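Local coordinates for levoglucosan dehydrogenase (Pseudarthrobacter phenanthrenivorans, PDB 6A3F), which catalyses the NAD(+)-dependent oxidation of levoglucosan to 3-dehydrolevoglucosan and works as a homotetramer, at residues 144-156 against 366-380. Numbering follows the deposited sequence.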
loop_
_atom_site.group_PDB
_atom_site.type_symbol
_atom_site.label_atom_id
_atom_site.label_comp_id
_atom_site.label_asym_id
_atom_site.label_seq_id
_atom_site.Cartn_x
_atom_site.Cartn_y
_atom_site.Cartn_z
ATOM N N ASN B 144 -38.276 -9.910 27.801
ATOM C CA ASN B 144 -37.780 -11.096 27.113
ATOM C C ASN B 144 -37.696 -10.795 25.604
ATOM O O ASN B 144 -38.398 -11.410 24.739
ATOM C CB ASN B 144 -38.644 -12.307 27.456
ATOM C CG ASN B 144 -38.098 -13.593 26.869
ATOM O OD1 ASN B 144 -36.883 -13.791 26.818
ATOM N ND2 ASN B 144 -38.986 -14.466 26.416
ATOM N N ILE B 145 -36.862 -9.815 25.271
ATOM C CA ILE B 145 -36.774 -9.394 23.871
ATOM C C ILE B 145 -35.303 -9.208 23.511
ATOM O O ILE B 145 -34.459 -8.997 24.392
ATOM C CB ILE B 145 -37.571 -8.102 23.632
ATOM C CG1 ILE B 145 -37.026 -6.936 24.464
ATOM C CG2 ILE B 145 -39.042 -8.349 23.884
ATOM C CD1 ILE B 145 -37.812 -5.652 24.359
ATOM N N VAL B 146 -35.024 -9.307 22.223
ATOM C CA VAL B 146 -33.688 -9.110 21.730
ATOM C C VAL B 146 -33.578 -7.642 21.339
ATOM O O VAL B 146 -34.459 -7.119 20.608
ATOM C CB VAL B 146 -33.401 -10.025 20.529
ATOM C CG1 VAL B 146 -32.016 -9.719 19.948
ATOM C CG2 VAL B 146 -33.525 -11.488 20.924
ATOM N N HIS B 147 -32.561 -6.989 21.848
ATOM C CA HIS B 147 -32.312 -5.600 21.522
ATOM C C HIS B 147 -30.878 -5.443 21.001
ATOM O O HIS B 147 -29.922 -5.952 21.621
ATOM C CB HIS B 147 -32.563 -4.690 22.740
ATOM C CG HIS B 147 -32.010 -5.189 24.027
ATOM N ND1 HIS B 147 -30.821 -4.746 24.525
ATOM C CD2 HIS B 147 -32.512 -6.063 24.931
ATOM C CE1 HIS B 147 -30.593 -5.337 25.680
ATOM N NE2 HIS B 147 -31.633 -6.143 25.956
ATOM N N MET B 148 -30.742 -4.664 19.928
ATOM C CA MET B 148 -29.430 -4.530 19.245
ATOM C C MET B 148 -29.232 -3.093 18.771
ATOM O O MET B 148 -30.159 -2.458 18.254
ATOM C CB MET B 148 -29.369 -5.487 18.052
ATOM C CG MET B 148 -27.964 -5.770 17.537
ATOM S SD MET B 148 -27.978 -6.928 16.178
ATOM C CE MET B 148 -26.218 -7.280 16.037
ATOM N N VAL B 149 -28.012 -2.578 18.941
ATOM C CA VAL B 149 -27.657 -1.265 18.358
ATOM C C VAL B 149 -26.735 -1.510 17.141
ATOM O O VAL B 149 -25.913 -2.424 17.183
ATOM C CB VAL B 149 -27.042 -0.306 19.397
ATOM C CG1 VAL B 149 -25.771 -0.819 20.024
ATOM C CG2 VAL B 149 -26.850 1.081 18.826
ATOM N N ALA B 150 -26.907 -0.732 16.082
ATOM C CA ALA B 150 -26.350 -1.053 14.726
ATOM C C ALA B 150 -24.899 -0.575 14.594
ATOM O O ALA B 150 -24.630 0.270 13.697
ATOM C CB ALA B 150 -27.204 -0.403 13.658
ATOM N N PHE B 151 -24.009 -1.045 15.472
ATOM C CA PHE B 151 -22.556 -0.851 15.265
ATOM C C PHE B 151 -22.083 -1.963 14.286
ATOM O O PHE B 151 -21.375 -2.936 14.628
ATOM C CB PHE B 151 -21.801 -0.829 16.600
ATOM C CG PHE B 151 -22.050 0.383 17.455
ATOM C CD1 PHE B 151 -21.874 1.661 16.943
ATOM C CD2 PHE B 151 -22.511 0.243 18.761
ATOM C CE1 PHE B 151 -22.101 2.780 17.728
ATOM C CE2 PHE B 151 -22.749 1.365 19.543
ATOM C CZ PHE B 151 -22.569 2.626 19.014
ATOM N N ASN B 152 -22.529 -1.831 13.054
ATOM C CA ASN B 152 -22.443 -2.881 12.057
ATOM C C ASN B 152 -20.971 -3.152 11.675
ATOM O O ASN B 152 -20.650 -4.283 11.232
ATOM C CB ASN B 152 -23.280 -2.537 10.838
ATOM C CG ASN B 152 -22.771 -1.298 10.155
ATOM O OD1 ASN B 152 -22.881 -0.226 10.747
ATOM N ND2 ASN B 152 -22.128 -1.460 8.990
ATOM N N TYR B 153 -20.087 -2.155 11.827
ATOM C CA TYR B 153 -18.741 -2.289 11.350
ATOM C C TYR B 153 -17.961 -3.294 12.186
ATOM O O TYR B 153 -16.982 -3.854 11.680
ATOM C CB TYR B 153 -17.996 -0.960 11.312
ATOM C CG TYR B 153 -18.490 0.001 10.269
ATOM C CD1 TYR B 153 -18.376 -0.281 8.917
ATOM C CD2 TYR B 153 -19.134 1.178 10.654
ATOM C CE1 TYR B 153 -18.824 0.615 7.969
ATOM C CE2 TYR B 153 -19.606 2.073 9.708
ATOM C CZ TYR B 153 -19.411 1.805 8.360
ATOM O OH TYR B 153 -19.841 2.681 7.394
ATOM N N ARG B 154 -18.397 -3.610 13.404
ATOM C CA ARG B 154 -17.665 -4.642 14.147
ATOM C C ARG B 154 -17.898 -6.041 13.547
ATOM O O ARG B 154 -17.156 -6.962 13.927
ATOM C CB ARG B 154 -17.998 -4.580 15.638
ATOM C CG ARG B 154 -19.346 -5.178 16.000
ATOM C CD ARG B 154 -19.412 -5.932 17.327
ATOM N NE ARG B 154 -19.385 -5.059 18.508
ATOM C CZ ARG B 154 -19.633 -5.471 19.757
ATOM N NH1 ARG B 154 -19.934 -6.738 19.981
ATOM N NH2 ARG B 154 -19.541 -4.637 20.777
ATOM N N ARG B 155 -18.881 -6.218 12.656
ATOM C CA ARG B 155 -19.154 -7.463 12.015
ATOM C C ARG B 155 -18.503 -7.497 10.613
ATOM O O ARG B 155 -18.806 -8.380 9.824
ATOM C CB ARG B 155 -20.663 -7.749 11.975
ATOM C CG ARG B 155 -21.166 -8.316 13.305
ATOM C CD ARG B 155 -22.662 -8.437 13.444
ATOM N NE ARG B 155 -22.981 -9.343 14.545
ATOM C CZ ARG B 155 -23.022 -9.041 15.839
ATOM N NH1 ARG B 155 -22.786 -7.811 16.268
ATOM N NH2 ARG B 155 -23.327 -10.005 16.707
ATOM N N THR B 156 -17.628 -6.549 10.280
ATOM C CA THR B 156 -16.684 -6.755 9.191
ATOM C C THR B 156 -15.847 -8.004 9.530
ATOM O O THR B 156 -15.271 -8.065 10.613
ATOM C CB THR B 156 -15.744 -5.562 8.988
ATOM O OG1 THR B 156 -16.430 -4.302 8.875
ATOM C CG2 THR B 156 -14.853 -5.723 7.770
ATOM N N PHE B 366 -28.745 -11.268 14.831
ATOM C CA PHE B 366 -29.937 -10.686 15.478
ATOM C C PHE B 366 -31.067 -11.726 15.504
ATOM O O PHE B 366 -31.741 -11.956 16.523
ATOM C CB PHE B 366 -30.348 -9.440 14.699
ATOM C CG PHE B 366 -31.582 -8.734 15.211
ATOM C CD1 PHE B 366 -31.647 -8.254 16.510
ATOM C CD2 PHE B 366 -32.651 -8.498 14.375
ATOM C CE1 PHE B 366 -32.794 -7.609 16.972
ATOM C CE2 PHE B 366 -33.783 -7.833 14.832
ATOM C CZ PHE B 366 -33.851 -7.391 16.136
ATOM N N PHE B 367 -31.282 -12.335 14.370
ATOM C CA PHE B 367 -32.342 -13.308 14.191
ATOM C C PHE B 367 -31.998 -14.640 14.893
ATOM O O PHE B 367 -32.918 -15.330 15.410
ATOM C CB PHE B 367 -32.695 -13.441 12.707
ATOM C CG PHE B 367 -33.675 -12.405 12.213
ATOM C CD1 PHE B 367 -35.029 -12.559 12.413
ATOM C CD2 PHE B 367 -33.252 -11.268 11.549
ATOM C CE1 PHE B 367 -35.927 -11.587 12.002
ATOM C CE2 PHE B 367 -34.149 -10.301 11.121
ATOM C CZ PHE B 367 -35.489 -10.471 11.333
ATOM N N LYS B 368 -30.716 -14.989 14.966
ATOM C CA LYS B 368 -30.256 -16.145 15.717
ATOM C C LYS B 368 -30.608 -15.968 17.209
ATOM O O LYS B 368 -31.137 -16.881 17.826
ATOM C CB LYS B 368 -28.745 -16.308 15.491
ATOM C CG LYS B 368 -28.095 -17.481 16.192
ATOM C CD LYS B 368 -26.775 -17.969 15.590
ATOM C CE LYS B 368 -26.516 -19.404 16.006
ATOM N NZ LYS B 368 -25.116 -19.824 15.764
ATOM N N ALA B 369 -30.321 -14.798 17.775
ATOM C CA ALA B 369 -30.705 -14.486 19.179
ATOM C C ALA B 369 -32.225 -14.597 19.382
ATOM O O ALA B 369 -32.658 -15.091 20.433
ATOM C CB ALA B 369 -30.195 -13.119 19.577
ATOM N N ILE B 370 -33.020 -14.121 18.419
ATOM C CA ILE B 370 -34.465 -14.156 18.519
ATOM C C ILE B 370 -34.933 -15.607 18.548
ATOM O O ILE B 370 -35.661 -16.020 19.458
ATOM C CB ILE B 370 -35.143 -13.389 17.373
ATOM C CG1 ILE B 370 -34.900 -11.883 17.498
ATOM C CG2 ILE B 370 -36.641 -13.703 17.322
ATOM C CD1 ILE B 370 -35.354 -11.087 16.262
ATOM N N ALA B 371 -34.511 -16.359 17.549
ATOM C CA ALA B 371 -34.949 -17.744 17.423
ATOM C C ALA B 371 -34.452 -18.601 18.586
ATOM O O ALA B 371 -35.133 -19.548 18.958
ATOM C CB ALA B 371 -34.485 -18.307 16.109
ATOM N N GLU B 372 -33.280 -18.319 19.144
ATOM C CA GLU B 372 -32.729 -19.159 20.194
ATOM C C GLU B 372 -33.068 -18.608 21.582
ATOM O O GLU B 372 -32.598 -19.138 22.581
ATOM C CB GLU B 372 -31.225 -19.308 19.984
ATOM C CG GLU B 372 -30.906 -19.909 18.627
ATOM C CD GLU B 372 -29.440 -20.182 18.363
ATOM O OE1 GLU B 372 -28.611 -19.787 19.207
ATOM O OE2 GLU B 372 -29.132 -20.783 17.304
ATOM N N GLY B 373 -33.906 -17.567 21.635
ATOM C CA GLY B 373 -34.369 -16.982 22.885
ATOM C C GLY B 373 -33.246 -16.359 23.679
ATOM O O GLY B 373 -33.332 -16.279 24.876
ATOM N N GLY B 374 -32.178 -15.936 23.021
ATOM C CA GLY B 374 -30.987 -15.429 23.708
ATOM C C GLY B 374 -30.784 -13.937 23.455
ATOM O O GLY B 374 -31.717 -13.226 23.070
ATOM N N SER B 375 -29.567 -13.479 23.670
ATOM C CA SER B 375 -29.242 -12.083 23.475
ATOM C C SER B 375 -28.117 -11.903 22.438
ATOM O O SER B 375 -27.470 -12.853 22.044
ATOM C CB SER B 375 -28.880 -11.479 24.763
ATOM O OG SER B 375 -27.694 -12.065 25.210
ATOM N N VAL B 376 -27.908 -10.656 22.028
ATOM C CA VAL B 376 -26.950 -10.330 21.023
ATOM C C VAL B 376 -26.062 -9.197 21.520
ATOM O O VAL B 376 -26.417 -8.394 22.444
ATOM C CB VAL B 376 -27.646 -9.999 19.697
ATOM C CG1 VAL B 376 -28.273 -8.618 19.696
ATOM C CG2 VAL B 376 -26.718 -10.201 18.525
ATOM N N SER B 377 -24.860 -9.157 20.931
ATOM C CA SER B 377 -23.921 -8.084 21.173
ATOM C C SER B 377 -23.592 -7.381 19.849
ATOM O O SER B 377 -23.409 -8.085 18.833
ATOM C CB SER B 377 -22.668 -8.658 21.793
ATOM O OG SER B 377 -21.840 -7.610 22.236
ATOM N N PRO B 378 -23.539 -6.043 19.802
ATOM C CA PRO B 378 -23.886 -5.109 20.894
ATOM C C PRO B 378 -25.390 -4.864 21.099
ATOM O O PRO B 378 -26.156 -4.649 20.130
ATOM C CB PRO B 378 -23.179 -3.824 20.466
ATOM C CG PRO B 378 -23.303 -3.858 18.932
ATOM C CD PRO B 378 -23.338 -5.319 18.546
ATOM N N SER B 379 -25.776 -4.869 22.379
ATOM C CA SER B 379 -27.164 -4.657 22.793
ATOM C C SER B 379 -27.387 -3.191 23.175
ATOM O O SER B 379 -26.523 -2.328 23.056
ATOM C CB SER B 379 -27.508 -5.567 23.946
ATOM O OG SER B 379 -26.966 -5.036 25.156
ATOM N N PHE B 380 -28.580 -2.891 23.686
ATOM C CA PHE B 380 -28.824 -1.587 24.275
ATOM C C PHE B 380 -27.931 -1.346 25.505
ATOM O O PHE B 380 -27.651 -0.190 25.791
ATOM C CB PHE B 380 -30.300 -1.417 24.662
ATOM C CG PHE B 380 -31.252 -1.059 23.543
ATOM C CD1 PHE B 380 -30.940 -1.326 22.211
ATOM C CD2 PHE B 380 -32.521 -0.574 23.842
ATOM C CE1 PHE B 380 -31.846 -1.074 21.208
ATOM C CE2 PHE B 380 -33.435 -0.321 22.836
ATOM C CZ PHE B 380 -33.091 -0.561 21.520
HETATM O O HOH W 1 -29.925 -8.528 22.980
HETATM O O HOH W 2 -19.636 -5.478 23.453
HETATM O O HOH W 3 -23.614 -11.375 19.766
#
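The carbonyl oxygen of Ser377 is gripped end-on by both terminal nitrogens of Arg155, with NH1 2.7 Å and NH2 2.9 Å from Ser377 O. That oxygen lies near the guanidinium plane; NH1 takes a lone pair in the carbonyl plane, whereas NH2 sits almost straight out from the C=O bond. A salt bridge from Arg155 NE to Asp365 helps fix the rotation of the group, and Met148 CE lies over one of its faces. Arg154 reaches the side chain of the same serine: NH1 donates to Ser377 OG (3.1 Å), which lies 27° out of the guanidinium plane, one guanidinium face rests on the ring of Pro378, and NH2 pairs with Asp216. Pro378, preceded by a cis peptide, wedges between this arginine and Val149, and its carbonyl oxygen accepts from Val149 N at 3.0 Å. Two residues on, Phe380 N gives its hydrogen to His147 ND1 (3.0 Å, 154°) in the imidazole plane, which implies that ND1 is unprotonated. CB of His147 lies over the Phe380 ring, 3.9 Å from the centroid; chi1 of 44° swings the imidazole so that ND1 meets Phe380 N and the ring edge is turned toward the same phenyl face. On the helix side, Val146 sets CG1 against Phe366 CE1 (3.7 Å) and CG2 against Ile370, while the extended Met148 chain brings SD obliquely beside the Phe366 ring, a Met-aromatic contact. Helix 355-371 ends in a Schellman motif with Gly373 as C-prime residue. The loop that follows runs beside edge strand 147-149 of the parallel Rossmann sheet, as the chain passes on to Ala150 and Asn152, which bind NADH, and Tyr153, which binds levoglucosan, at the domain junction of this Gfo/Idh/MocA dehydrogenase.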